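Local coordinates for foldase protein PrsA 2 (Bacillus anthracis, PDB 6VJ4) that helps secreted proteins, among them the protective antigen, to fold outside the cell after translocation and has peptidyl-prolyl cis-trans isomerase activity, at residues A[51-56]-A[78-83]; A[42-47]-A[86-91]; A[36-41]-A[228-233]; A[97-102]-A[210-215]. One frame throughout, in Å; residues are numbered along the deposited sequence.

Interaction 1: residues A[51-56]-A[78-83]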
loop_
_atom_site.group_PDB
_atom_site.type_symbol
_atom_site.label_atom_id
_atom_site.label_comp_id
_atom_site.label_asym_id
_atom_site.label_seq_id
_atom_site.Cartn_x
_atom_site.Cartn_y
_atom_site.Cartn_z
ATOM N N LYS A 51 -12.412 20.782 16.910
ATOM C CA LYS A 51 -12.034 21.496 18.160
ATOM C C LYS A 51 -10.526 21.770 18.155
ATOM O O LYS A 51 -10.126 22.874 18.575
ATOM C CB LYS A 51 -12.448 20.703 19.405
ATOM C CG LYS A 51 -11.908 21.256 20.719
ATOM C CD LYS A 51 -12.621 20.749 21.959
ATOM C CE LYS A 51 -14.030 21.289 22.095
ATOM N NZ LYS A 51 -14.685 20.817 23.338
ATOM N N GLU A 52 -9.726 20.805 17.691
ATOM C CA GLU A 52 -8.250 20.985 17.658
ATOM C C GLU A 52 -7.912 22.040 16.595
ATOM O O GLU A 52 -6.963 22.813 16.817
ATOM C CB GLU A 52 -7.554 19.648 17.385
ATOM C CG GLU A 52 -6.048 19.678 17.600
ATOM C CD GLU A 52 -5.600 19.872 19.042
ATOM O OE1 GLU A 52 -6.452 19.764 19.947
ATOM O OE2 GLU A 52 -4.399 20.136 19.254
ATOM N N VAL A 53 -8.673 22.067 15.494
ATOM C CA VAL A 53 -8.454 23.069 14.404
ATOM C C VAL A 53 -8.758 24.468 14.951
ATOM O O VAL A 53 -7.958 25.385 14.686
ATOM C CB VAL A 53 -9.314 22.776 13.157
ATOM C CG1 VAL A 53 -9.384 23.979 12.227
ATOM C CG2 VAL A 53 -8.838 21.541 12.401
ATOM N N GLN A 54 -9.875 24.616 15.675
ATOM C CA GLN A 54 -10.290 25.932 16.239
ATOM C C GLN A 54 -9.270 26.406 17.279
ATOM O O GLN A 54 -9.047 27.629 17.369
ATOM C CB GLN A 54 -11.683 25.841 16.867
ATOM C CG GLN A 54 -12.784 25.521 15.864
ATOM C CD GLN A 54 -12.894 26.552 14.767
ATOM O OE1 GLN A 54 -12.429 27.685 14.893
ATOM N NE2 GLN A 54 -13.532 26.165 13.675
ATOM N N LYS A 55 -8.678 25.473 18.028
ATOM C CA LYS A 55 -7.680 25.840 19.065
ATOM C C LYS A 55 -6.481 26.499 18.365
ATOM O O LYS A 55 -5.875 27.408 18.960
ATOM C CB LYS A 55 -7.301 24.597 19.879
ATOM C CG LYS A 55 -6.739 24.877 21.266
ATOM C CD LYS A 55 -6.490 23.633 22.097
ATOM C CE LYS A 55 -5.402 22.742 21.537
ATOM N NZ LYS A 55 -5.085 21.625 22.459
ATOM N N ALA A 56 -6.187 26.080 17.129
ATOM C CA ALA A 56 -5.064 26.654 16.348
ATOM C C ALA A 56 -5.474 28.013 15.758
ATOM O O ALA A 56 -4.600 28.902 15.675
ATOM C CB ALA A 56 -4.636 25.690 15.268
ATOM N N ASP A 78 -5.978 20.718 4.132
ATOM C CA ASP A 78 -4.717 19.957 4.346
ATOM C C ASP A 78 -4.425 19.918 5.851
ATOM O O ASP A 78 -4.164 18.816 6.372
ATOM C CB ASP A 78 -3.553 20.582 3.568
ATOM C CG ASP A 78 -2.258 19.784 3.615
ATOM O OD1 ASP A 78 -2.312 18.589 3.972
ATOM O OD2 ASP A 78 -1.200 20.368 3.291
ATOM N N PHE A 79 -4.498 21.080 6.511
ATOM C CA PHE A 79 -4.254 21.207 7.973
ATOM C C PHE A 79 -5.176 20.242 8.736
ATOM O O PHE A 79 -4.668 19.430 9.541
ATOM C CB PHE A 79 -4.435 22.669 8.395
ATOM C CG PHE A 79 -4.258 22.946 9.866
ATOM C CD1 PHE A 79 -3.019 22.792 10.473
ATOM C CD2 PHE A 79 -5.312 23.420 10.631
ATOM C CE1 PHE A 79 -2.853 23.057 11.824
ATOM C CE2 PHE A 79 -5.141 23.696 11.981
ATOM C CZ PHE A 79 -3.913 23.512 12.575
ATOM N N LYS A 80 -6.484 20.315 8.467
ATOM C CA LYS A 80 -7.492 19.445 9.133
ATOM C C LYS A 80 -7.086 17.975 8.967
ATOM O O LYS A 80 -7.093 17.242 9.982
ATOM C CB LYS A 80 -8.889 19.707 8.558
ATOM C CG LYS A 80 -10.008 18.902 9.205
ATOM C CD LYS A 80 -11.389 19.187 8.657
ATOM C CE LYS A 80 -12.449 18.304 9.284
ATOM N NZ LYS A 80 -13.801 18.585 8.745
ATOM N N ASN A 81 -6.744 17.559 7.741
ATOM C CA ASN A 81 -6.322 16.152 7.503
ATOM C C ASN A 81 -5.064 15.838 8.318
ATOM O O ASN A 81 -4.931 14.675 8.737
ATOM C CB ASN A 81 -6.095 15.840 6.021
ATOM C CG ASN A 81 -7.383 15.608 5.262
ATOM O OD1 ASN A 81 -8.445 15.451 5.862
ATOM N ND2 ASN A 81 -7.297 15.560 3.942
ATOM N N GLN A 82 -4.190 16.828 8.541
ATOM C CA GLN A 82 -2.945 16.580 9.325
ATOM C C GLN A 82 -3.310 16.464 10.812
ATOM O O GLN A 82 -2.658 15.670 11.521
ATOM C CB GLN A 82 -1.894 17.676 9.110
ATOM C CG GLN A 82 -1.494 17.917 7.655
ATOM C CD GLN A 82 -0.994 16.699 6.914
ATOM O OE1 GLN A 82 -1.412 15.570 7.160
ATOM N NE2 GLN A 82 -0.113 16.929 5.954
ATOM N N ILE A 83 -4.302 17.243 11.258
ATOM C CA ILE A 83 -4.781 17.186 12.671
ATOM C C ILE A 83 -5.506 15.850 12.882
ATOM O O ILE A 83 -5.257 15.199 13.918
ATOM C CB ILE A 83 -5.668 18.402 13.011
ATOM C CG1 ILE A 83 -4.822 19.670 13.154
ATOM C CG2 ILE A 83 -6.499 18.141 14.259
ATOM C CD1 ILE A 83 -5.546 20.843 13.778
#

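Interaction 2: residues A[42-47]-A[86-91]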
loop_
_atom_site.group_PDB
_atom_site.type_symbol
_atom_site.label_atom_id
_atom_site.label_comp_id
_atom_site.label_asym_id
_atom_site.label_seq_id
_atom_site.Cartn_x
_atom_site.Cartn_y
_atom_site.Cartn_z
ATOM N N TYR A 42 -7.863 3.803 13.892
ATOM C CA TYR A 42 -7.966 4.585 15.152
ATOM C C TYR A 42 -8.861 5.797 14.900
ATOM O O TYR A 42 -8.352 6.908 14.662
ATOM C CB TYR A 42 -6.561 4.931 15.640
ATOM C CG TYR A 42 -5.701 3.713 15.851
ATOM C CD1 TYR A 42 -5.809 2.964 17.011
ATOM C CD2 TYR A 42 -4.818 3.279 14.876
ATOM C CE1 TYR A 42 -5.043 1.829 17.210
ATOM C CE2 TYR A 42 -4.035 2.153 15.065
ATOM C CZ TYR A 42 -4.149 1.423 16.238
ATOM O OH TYR A 42 -3.391 0.307 16.450
ATOM N N LYS A 43 -10.167 5.571 15.017
ATOM C CA LYS A 43 -11.202 6.582 14.684
ATOM C C LYS A 43 -11.260 7.702 15.724
ATOM O O LYS A 43 -11.241 7.415 16.938
ATOM C CB LYS A 43 -12.573 5.910 14.546
ATOM C CG LYS A 43 -12.742 5.072 13.285
ATOM C CD LYS A 43 -14.083 4.384 13.169
ATOM C CE LYS A 43 -14.337 3.834 11.781
ATOM N NZ LYS A 43 -13.234 2.958 11.319
ATOM N N VAL A 44 -11.344 8.931 15.219
ATOM C CA VAL A 44 -11.516 10.176 16.019
ATOM C C VAL A 44 -12.703 10.923 15.395
ATOM O O VAL A 44 -12.814 10.902 14.152
ATOM C CB VAL A 44 -10.226 11.013 16.024
ATOM C CG1 VAL A 44 -10.410 12.347 16.730
ATOM C CG2 VAL A 44 -9.067 10.235 16.630
ATOM N N SER A 45 -13.572 11.510 16.222
ATOM C CA SER A 45 -14.781 12.221 15.723
ATOM C C SER A 45 -14.393 13.533 15.035
ATOM O O SER A 45 -13.403 14.156 15.465
ATOM C CB SER A 45 -15.744 12.492 16.848
ATOM O OG SER A 45 -15.194 13.433 17.759
ATOM N N ASP A 46 -15.166 13.942 14.024
ATOM C CA ASP A 46 -14.917 15.241 13.338
ATOM C C ASP A 46 -15.052 16.370 14.368
ATOM O O ASP A 46 -14.389 17.407 14.186
ATOM C CB ASP A 46 -15.857 15.446 12.147
ATOM C CG ASP A 46 -15.482 14.638 10.916
ATOM O OD1 ASP A 46 -14.274 14.400 10.714
ATOM O OD2 ASP A 46 -16.400 14.253 10.170
ATOM N N ASP A 47 -15.875 16.166 15.404
ATOM C CA ASP A 47 -16.037 17.187 16.474
ATOM C C ASP A 47 -14.682 17.388 17.166
ATOM O O ASP A 47 -14.288 18.557 17.355
ATOM C CB ASP A 47 -17.115 16.796 17.489
ATOM C CG ASP A 47 -18.539 16.790 16.949
ATOM O OD1 ASP A 47 -18.742 17.229 15.800
ATOM O OD2 ASP A 47 -19.440 16.347 17.689
ATOM N N LYS A 86 -2.796 13.349 13.364
ATOM C CA LYS A 86 -2.115 13.495 14.682
ATOM C C LYS A 86 -2.978 12.874 15.789
ATOM O O LYS A 86 -2.436 12.084 16.594
ATOM C CB LYS A 86 -1.850 14.966 15.015
ATOM C CG LYS A 86 -1.032 15.179 16.283
ATOM C CD LYS A 86 -1.093 16.584 16.849
ATOM C CE LYS A 86 -2.464 16.944 17.384
ATOM N NZ LYS A 86 -2.450 18.240 18.104
ATOM N N LEU A 87 -4.267 13.227 15.831
ATOM C CA LEU A 87 -5.182 12.712 16.886
ATOM C C LEU A 87 -5.321 11.192 16.757
ATOM O O LEU A 87 -5.343 10.513 17.806
ATOM C CB LEU A 87 -6.543 13.404 16.779
ATOM C CG LEU A 87 -6.553 14.892 17.126
ATOM C CD1 LEU A 87 -7.933 15.489 16.905
ATOM C CD2 LEU A 87 -6.096 15.128 18.557
ATOM N N SER A 88 -5.433 10.675 15.533
ATOM C CA SER A 88 -5.557 9.202 15.352
ATOM C C SER A 88 -4.269 8.505 15.789
ATOM O O SER A 88 -4.316 7.432 16.394
ATOM C CB SER A 88 -5.933 8.860 13.941
ATOM O OG SER A 88 -7.245 9.321 13.667
HETATM N N MSE A 89 -3.126 9.138 15.504
HETATM C CA MSE A 89 -1.834 8.594 15.886
HETATM C C MSE A 89 -1.700 8.608 17.408
HETATM O O MSE A 89 -1.197 7.651 17.993
HETATM C CB MSE A 89 -0.708 9.398 15.230
HETATM C CG MSE A 89 0.629 8.705 15.234
HETATM SE SE MSE A 89 0.505 6.965 14.345
HETATM C CE MSE A 89 1.515 6.934 12.671
ATOM N N ASN A 90 -2.149 9.702 18.039
ATOM C CA ASN A 90 -2.097 9.822 19.486
ATOM C C ASN A 90 -2.920 8.699 20.117
ATOM O O ASN A 90 -2.464 8.132 21.125
ATOM C CB ASN A 90 -2.618 11.169 19.996
ATOM C CG ASN A 90 -1.661 12.317 19.755
ATOM O OD1 ASN A 90 -0.548 12.115 19.271
ATOM N ND2 ASN A 90 -2.081 13.521 20.111
ATOM N N LYS A 91 -4.090 8.414 19.544
ATOM C CA LYS A 91 -4.982 7.348 20.068
ATOM C C LYS A 91 -4.299 5.989 19.876
ATOM O O LYS A 91 -4.384 5.150 20.799
ATOM C CB LYS A 91 -6.344 7.409 19.368
ATOM C CG LYS A 91 -7.374 6.398 19.850
ATOM C CD LYS A 91 -8.688 6.461 19.094
ATOM C CE LYS A 91 -9.685 5.413 19.549
ATOM N NZ LYS A 91 -10.941 5.466 18.765
#

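Interaction 3: residues A[36-41]-A[228-233]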
loop_
_atom_site.group_PDB
_atom_site.type_symbol
_atom_site.label_atom_id
_atom_site.label_comp_id
_atom_site.label_asym_id
_atom_site.label_seq_id
_atom_site.Cartn_x
_atom_site.Cartn_y
_atom_site.Cartn_z
ATOM N N ASP A 36 -4.402 7.107 5.818
ATOM C CA ASP A 36 -5.711 6.407 5.672
ATOM C C ASP A 36 -5.752 5.159 6.563
ATOM O O ASP A 36 -6.813 4.904 7.163
ATOM C CB ASP A 36 -6.009 6.045 4.213
ATOM C CG ASP A 36 -6.586 7.189 3.395
ATOM O OD1 ASP A 36 -6.146 8.342 3.602
ATOM O OD2 ASP A 36 -7.489 6.922 2.574
ATOM N N VAL A 37 -4.655 4.400 6.622
ATOM C CA VAL A 37 -4.603 3.160 7.455
ATOM C C VAL A 37 -4.806 3.538 8.928
ATOM O O VAL A 37 -5.675 2.927 9.575
ATOM C CB VAL A 37 -3.282 2.395 7.244
ATOM C CG1 VAL A 37 -3.143 1.220 8.203
ATOM C CG2 VAL A 37 -3.131 1.929 5.804
ATOM N N ILE A 38 -4.052 4.526 9.423
ATOM C CA ILE A 38 -4.146 4.949 10.854
ATOM C C ILE A 38 -5.518 5.569 11.141
ATOM O O ILE A 38 -6.155 5.148 12.129
ATOM C CB ILE A 38 -3.002 5.922 11.199
ATOM C CG1 ILE A 38 -1.639 5.265 10.976
ATOM C CG2 ILE A 38 -3.148 6.467 12.612
ATOM C CD1 ILE A 38 -1.461 3.950 11.703
ATOM N N THR A 39 -5.957 6.513 10.303
ATOM C CA THR A 39 -7.241 7.232 10.537
ATOM C C THR A 39 -8.434 6.276 10.439
ATOM O O THR A 39 -9.464 6.579 11.066
ATOM C CB THR A 39 -7.393 8.419 9.576
ATOM O OG1 THR A 39 -7.273 7.930 8.240
ATOM C CG2 THR A 39 -6.369 9.502 9.825
ATOM N N LYS A 40 -8.314 5.187 9.673
ATOM C CA LYS A 40 -9.448 4.230 9.547
ATOM C C LYS A 40 -9.492 3.321 10.783
ATOM O O LYS A 40 -10.610 3.065 11.279
ATOM C CB LYS A 40 -9.331 3.371 8.283
ATOM C CG LYS A 40 -10.500 2.418 8.052
ATOM C CD LYS A 40 -10.302 1.460 6.894
ATOM C CE LYS A 40 -11.498 0.561 6.660
ATOM N NZ LYS A 40 -12.690 1.333 6.236
ATOM N N LYS A 41 -8.330 2.846 11.245
ATOM C CA LYS A 41 -8.282 1.902 12.398
ATOM C C LYS A 41 -8.499 2.643 13.724
ATOM O O LYS A 41 -9.226 2.107 14.586
ATOM C CB LYS A 41 -6.951 1.143 12.439
ATOM C CG LYS A 41 -6.853 0.138 13.580
ATOM C CD LYS A 41 -5.624 -0.733 13.561
ATOM C CE LYS A 41 -5.610 -1.701 14.727
ATOM N NZ LYS A 41 -4.374 -2.520 14.756
ATOM N N LYS A 228 7.898 3.424 13.795
ATOM C CA LYS A 228 7.981 1.936 13.799
ATOM C C LYS A 228 6.561 1.373 13.967
ATOM O O LYS A 228 6.299 0.263 13.468
ATOM C CB LYS A 228 8.946 1.456 14.892
ATOM C CG LYS A 228 10.414 1.797 14.648
ATOM C CD LYS A 228 11.327 1.543 15.839
ATOM C CE LYS A 228 11.393 0.090 16.265
ATOM N NZ LYS A 228 11.958 -0.773 15.200
ATOM N N LEU A 229 5.679 2.134 14.626
ATOM C CA LEU A 229 4.261 1.726 14.829
ATOM C C LEU A 229 3.517 1.835 13.497
ATOM O O LEU A 229 2.617 1.015 13.253
ATOM C CB LEU A 229 3.623 2.627 15.893
ATOM C CG LEU A 229 2.123 2.435 16.125
ATOM C CD1 LEU A 229 1.788 0.979 16.408
ATOM C CD2 LEU A 229 1.637 3.320 17.261
ATOM N N LEU A 230 3.878 2.825 12.677
ATOM C CA LEU A 230 3.228 2.992 11.350
ATOM C C LEU A 230 3.649 1.834 10.434
ATOM O O LEU A 230 2.755 1.209 9.833
ATOM C CB LEU A 230 3.617 4.356 10.770
ATOM C CG LEU A 230 3.065 4.677 9.380
ATOM C CD1 LEU A 230 1.559 4.472 9.315
ATOM C CD2 LEU A 230 3.428 6.098 8.979
ATOM N N GLN A 231 4.953 1.534 10.370
ATOM C CA GLN A 231 5.478 0.437 9.507
ATOM C C GLN A 231 4.841 -0.901 9.907
ATOM O O GLN A 231 4.504 -1.690 9.002
ATOM C CB GLN A 231 7.000 0.340 9.621
ATOM C CG GLN A 231 7.740 1.575 9.124
ATOM C CD GLN A 231 9.232 1.472 9.349
ATOM O OE1 GLN A 231 9.738 0.468 9.846
ATOM N NE2 GLN A 231 9.950 2.521 8.984
ATOM N N SER A 232 4.706 -1.152 11.212
ATOM C CA SER A 232 4.102 -2.424 11.691
ATOM C C SER A 232 2.614 -2.460 11.325
ATOM O O SER A 232 2.133 -3.537 10.932
ATOM C CB SER A 232 4.307 -2.608 13.173
ATOM O OG SER A 232 3.699 -1.555 13.905
ATOM N N GLU A 233 1.928 -1.317 11.425
ATOM C CA GLU A 233 0.472 -1.231 11.125
ATOM C C GLU A 233 0.247 -1.524 9.633
ATOM O O GLU A 233 -0.690 -2.287 9.311
ATOM C CB GLU A 233 -0.057 0.144 11.536
ATOM C CG GLU A 233 -1.508 0.136 11.975
ATOM C CD GLU A 233 -1.781 -0.705 13.213
ATOM O OE1 GLU A 233 -1.702 -1.941 13.118
ATOM O OE2 GLU A 233 -2.013 -0.117 14.285
#

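Interaction 4: residues A[97-102]-A[210-215]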
loop_
_atom_site.group_PDB
_atom_site.type_symbol
_atom_site.label_atom_id
_atom_site.label_comp_id
_atom_site.label_asym_id
_atom_site.label_seq_id
_atom_site.Cartn_x
_atom_site.Cartn_y
_atom_site.Cartn_z
ATOM N N VAL A 97 -0.018 0.830 24.506
ATOM C CA VAL A 97 0.470 0.495 25.880
ATOM C C VAL A 97 -0.442 -0.584 26.461
ATOM O O VAL A 97 -1.621 -0.286 26.766
ATOM C CB VAL A 97 0.559 1.737 26.784
ATOM C CG1 VAL A 97 1.068 1.383 28.175
ATOM C CG2 VAL A 97 1.436 2.820 26.168
ATOM N N THR A 98 0.093 -1.796 26.592
ATOM C CA THR A 98 -0.672 -2.961 27.108
ATOM C C THR A 98 -0.432 -3.109 28.611
ATOM O O THR A 98 0.549 -2.547 29.119
ATOM C CB THR A 98 -0.255 -4.249 26.387
ATOM O OG1 THR A 98 1.096 -4.517 26.759
ATOM C CG2 THR A 98 -0.375 -4.155 24.880
ATOM N N GLU A 99 -1.305 -3.847 29.292
ATOM C CA GLU A 99 -1.132 -4.103 30.740
ATOM C C GLU A 99 0.232 -4.771 30.939
ATOM O O GLU A 99 0.875 -4.480 31.957
ATOM C CB GLU A 99 -2.274 -4.978 31.270
ATOM C CG GLU A 99 -2.227 -5.204 32.778
ATOM C CD GLU A 99 -2.451 -3.968 33.644
ATOM O OE1 GLU A 99 -2.929 -2.942 33.108
ATOM O OE2 GLU A 99 -2.158 -4.039 34.861
ATOM N N LYS A 100 0.637 -5.642 30.005
ATOM C CA LYS A 100 1.974 -6.297 30.098
ATOM C C LYS A 100 3.077 -5.229 30.039
ATOM O O LYS A 100 4.040 -5.324 30.829
ATOM C CB LYS A 100 2.183 -7.322 28.984
ATOM C CG LYS A 100 3.617 -7.826 28.865
ATOM C CD LYS A 100 3.777 -9.086 28.044
ATOM C CE LYS A 100 5.229 -9.498 27.899
ATOM N NZ LYS A 100 5.884 -9.669 29.219
ATOM N N ASP A 101 2.939 -4.245 29.146
ATOM C CA ASP A 101 3.935 -3.144 29.064
ATOM C C ASP A 101 3.998 -2.442 30.425
ATOM O O ASP A 101 5.114 -2.136 30.883
ATOM C CB ASP A 101 3.586 -2.114 27.986
ATOM C CG ASP A 101 3.740 -2.602 26.551
ATOM O OD1 ASP A 101 4.599 -3.467 26.316
ATOM O OD2 ASP A 101 2.998 -2.093 25.667
ATOM N N VAL A 102 2.843 -2.171 31.036
ATOM C CA VAL A 102 2.865 -1.475 32.356
ATOM C C VAL A 102 3.586 -2.370 33.374
ATOM O O VAL A 102 4.510 -1.868 34.044
ATOM C CB VAL A 102 1.452 -1.075 32.792
ATOM C CG1 VAL A 102 1.429 -0.464 34.187
ATOM C CG2 VAL A 102 0.852 -0.120 31.770
ATOM N N SER A 210 0.347 5.750 36.887
ATOM C CA SER A 210 1.482 6.665 36.585
ATOM C C SER A 210 2.455 6.016 35.596
ATOM O O SER A 210 2.993 6.737 34.739
ATOM C CB SER A 210 2.200 7.104 37.852
ATOM O OG SER A 210 2.847 6.013 38.493
ATOM N N ILE A 211 2.725 4.715 35.747
ATOM C CA ILE A 211 3.613 4.016 34.774
ATOM C C ILE A 211 2.994 4.099 33.377
ATOM O O ILE A 211 3.733 4.381 32.400
ATOM C CB ILE A 211 3.837 2.557 35.217
ATOM C CG1 ILE A 211 4.584 2.497 36.553
ATOM C CG2 ILE A 211 4.538 1.779 34.119
ATOM C CD1 ILE A 211 4.689 1.110 37.170
ATOM N N ARG A 212 1.685 3.858 33.284
ATOM C CA ARG A 212 0.986 3.888 31.972
ATOM C C ARG A 212 1.100 5.299 31.386
ATOM O O ARG A 212 1.438 5.411 30.201
ATOM C CB ARG A 212 -0.483 3.467 32.119
ATOM C CG ARG A 212 -1.282 3.544 30.824
ATOM C CD ARG A 212 -2.710 3.054 30.976
ATOM N NE ARG A 212 -2.763 1.618 31.219
ATOM C CZ ARG A 212 -2.756 0.687 30.270
ATOM N NH1 ARG A 212 -2.703 1.029 28.991
ATOM N NH2 ARG A 212 -2.794 -0.592 30.604
ATOM N N LYS A 213 0.843 6.320 32.204
ATOM C CA LYS A 213 0.922 7.734 31.746
ATOM C C LYS A 213 2.329 8.023 31.209
ATOM O O LYS A 213 2.427 8.653 30.137
ATOM C CB LYS A 213 0.559 8.679 32.893
ATOM C CG LYS A 213 0.675 10.166 32.568
ATOM C CD LYS A 213 0.277 11.069 33.710
ATOM C CE LYS A 213 -1.190 10.956 34.071
ATOM N NZ LYS A 213 -1.586 11.980 35.067
ATOM N N ASN A 214 3.365 7.585 31.936
ATOM C CA ASN A 214 4.785 7.799 31.539
ATOM C C ASN A 214 5.069 7.095 30.213
ATOM O O ASN A 214 5.716 7.707 29.364
ATOM C CB ASN A 214 5.781 7.280 32.584
ATOM C CG ASN A 214 5.989 8.218 33.751
ATOM O OD1 ASN A 214 5.596 9.381 33.695
ATOM N ND2 ASN A 214 6.642 7.727 34.796
ATOM N N LEU A 215 4.594 5.857 30.042
ATOM C CA LEU A 215 4.869 5.137 28.769
ATOM C C LEU A 215 4.114 5.827 27.630
ATOM O O LEU A 215 4.685 5.906 26.526
ATOM C CB LEU A 215 4.453 3.669 28.887
ATOM C CG LEU A 215 5.380 2.777 29.704
ATOM C CD1 LEU A 215 4.771 1.401 29.877
ATOM C CD2 LEU A 215 6.751 2.673 29.049
HETATM O O HOH W 1 -4.131 -1.886 28.164
#

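Interaction 1: residues A[51-56]-A[78-83]
The F79 ring reaches across to A56, whose CB lies at the ring edge, near the ring plane, 3.5 Å from CZ. With CG anti to the backbone N (chi1 178°), the ring is directed across to helix 46-60. CE2 also approaches the backbone of V53, 4.2 Å from its CA, at an oblique angle. On one face the ring is backed from within its own helix by I83 CG1, which sits toward the rim of the ring one turn further on. I83 fills the next part of the interface with both branches: CD1 meets V53 CG2 at 3.6 Å, and CG2 rests on E52 CB, also 3.6 Å away. V53 is buried, and its CG2 touches K80 as well, 4.1 Å from CA, where the two backbones come nearest. The axes of 51-56 and 78-83 pass 9.9 Å apart with 121° between their N-to-C directions, an oblique helix-helix packing in the helical region that the N-terminal helices of PrsA build. No hydrogen bond joins the two segments, and the contact rests on apolar surface. F64 of helix 64-70 adds an edge-to-face contact to the F79 ring, and L68 of the same helix also packs against F79. Only the aliphatic part of E52 belongs to the apolar layer; its carboxylate forms a salt bridge with K86 through OE2 and a weak one with K55 through OE1.

Interaction 2: residues A[42-47]-A[86-91]
S88 OG lies 2.8 Å from Y42 O, and it is also within hydrogen-bonding reach of K84 O one turn earlier in its own helix, with one hydroxyl proton for the two carbonyls. With OG beside its backbone N (chi1 -67°), the hydroxyl lies between its own helix and the incoming chain, and V44 CG2 rests against it at 3.6 Å. A second polar bond follows at once along the loop: K91 NZ donates to K43 O over 2.7 Å, in the carbonyl plane, with a C=O...N angle of 146°. The lysine chain is extended throughout, and its CD and CE run close to the same oxygen before the ammonium group arrives. Two consecutive carbonyls, those of Y42 and K43, are thus held by side chains one turn apart on helix 76-95. This is the connection between the consecutive helices 28-41 and 46-60: Y42 is the first residue to leave helical geometry, and S45 is the N-cap of the next helix, its OG accepting from D48 N. Between these ends V44 turns toward the partner helix and sets CG1 against L87, 4.0 Å from CD1, the two side chains crossing at about a right angle. Y42 packs by its CB, 3.4 Å from S88 O, while its ring extends along the helix past A92 and Q95 to place OH beside E233, its hydrogen-bond partner. K43 starts off away from helix 76-95, and its NZ bonds to K40 O.

Interaction 3: residues A[36-41]-A[228-233]
K41 NZ makes a salt bridge to E233, 3.2 Å from OE1, and a weak second bond to OE2 at 3.4 Å. The ammonium group does not lie in line with the carboxylate: it meets OE1 from above the plane, 47° out of it. K41 is extended all along its chain and crosses E233 at about a right angle, so its CD also passes the carboxylate, 3.7 Å from OE2. The stronger polar partner of the glutamate is Y42 OH, at OE2. Beyond the charged groups the contact becomes apolar. The E233 chain bends at chi2 (63°), and its CG lies 3.8 Å from I38 CD1. I38 in turn reaches L230 with CG1, 3.7 Å from CD1, the two branched chains crossing obliquely, while V37 touches E233 CG more loosely. The axes of 36-41 and 228-233, on helices 28-41 and 223-236, are nearly perpendicular (84°) and approach to 10.6 Å; they bring together the first and last helices of the modelled chain, with the isomerase domain in the sequence between them. Around them M89 of helix 76-95 covers L230, and M32 and L29 of the second subunit pack against D36 and V37. The glutamate is buried, yet the cationic lysine and the tyrosine hydroxyl both reach its carboxylate, which would probably help to keep it ionised in this largely apolar setting.

Interaction 4: residues A[97-102]-A[210-215]
The segment 97-102 enters as an extended chain at V97 and T98 and turns into helix 99-104, lying beside helix 204-220; the backbones come closest at V102 and R212, whose CA atoms are 5.7 Å apart. A capping box starts the short helix: D101 N donates a hydrogen bond to T98 OG1, and T98 N donates one to D101 OD2, nearly straight at 175°. R212 reaches over this turn. The chain bends at chi3 (-68°), which brings the guanidinium to V97 O; NH1 donates to that oxygen over 2.8 Å, from above the carbonyl plane. NH2 makes a weak salt bridge with E99 OE1, 3.4 Å away in the plane of the guanidinium, and a water links NH2 back to V97 O. The E99 carboxylate binds more firmly to Y204 OH. This is how the chain that follows helix 76-95 is tied to helix 204-220. V102 CG2 covers one guanidinium face, toward its rim. On the apolar side V97 CG1 meets L215 CD1 at 4.1 Å, and V102 CG1 meets I211 CG2 at 3.8 Å. L215 CD1 also lies 3.7 Å from D101 O, which accepts a bond from H105 ND1.

Interactions 1 and 2 both use helices 46-60 and 76-95, with centres about 11 Å apart, and meet through the E52–K86 salt bridge. The centres of interactions 2 and 3 are about 12 Å apart, and the two are connected by the close approach of Y42 OH to E233 OE2 and by packing of M89 on L230. Interaction 4 touches none of them, its centre about 20 Å from those of interactions 2 and 3 and about 28 Å from that of interaction 1. In sequence, interaction 3 spans all the others; interaction 2 encloses interaction 1, and interaction 4 follows. N-terminal and C-terminal helices thus build one helical region, and the isomerase domain is inserted between the segments of interaction 4.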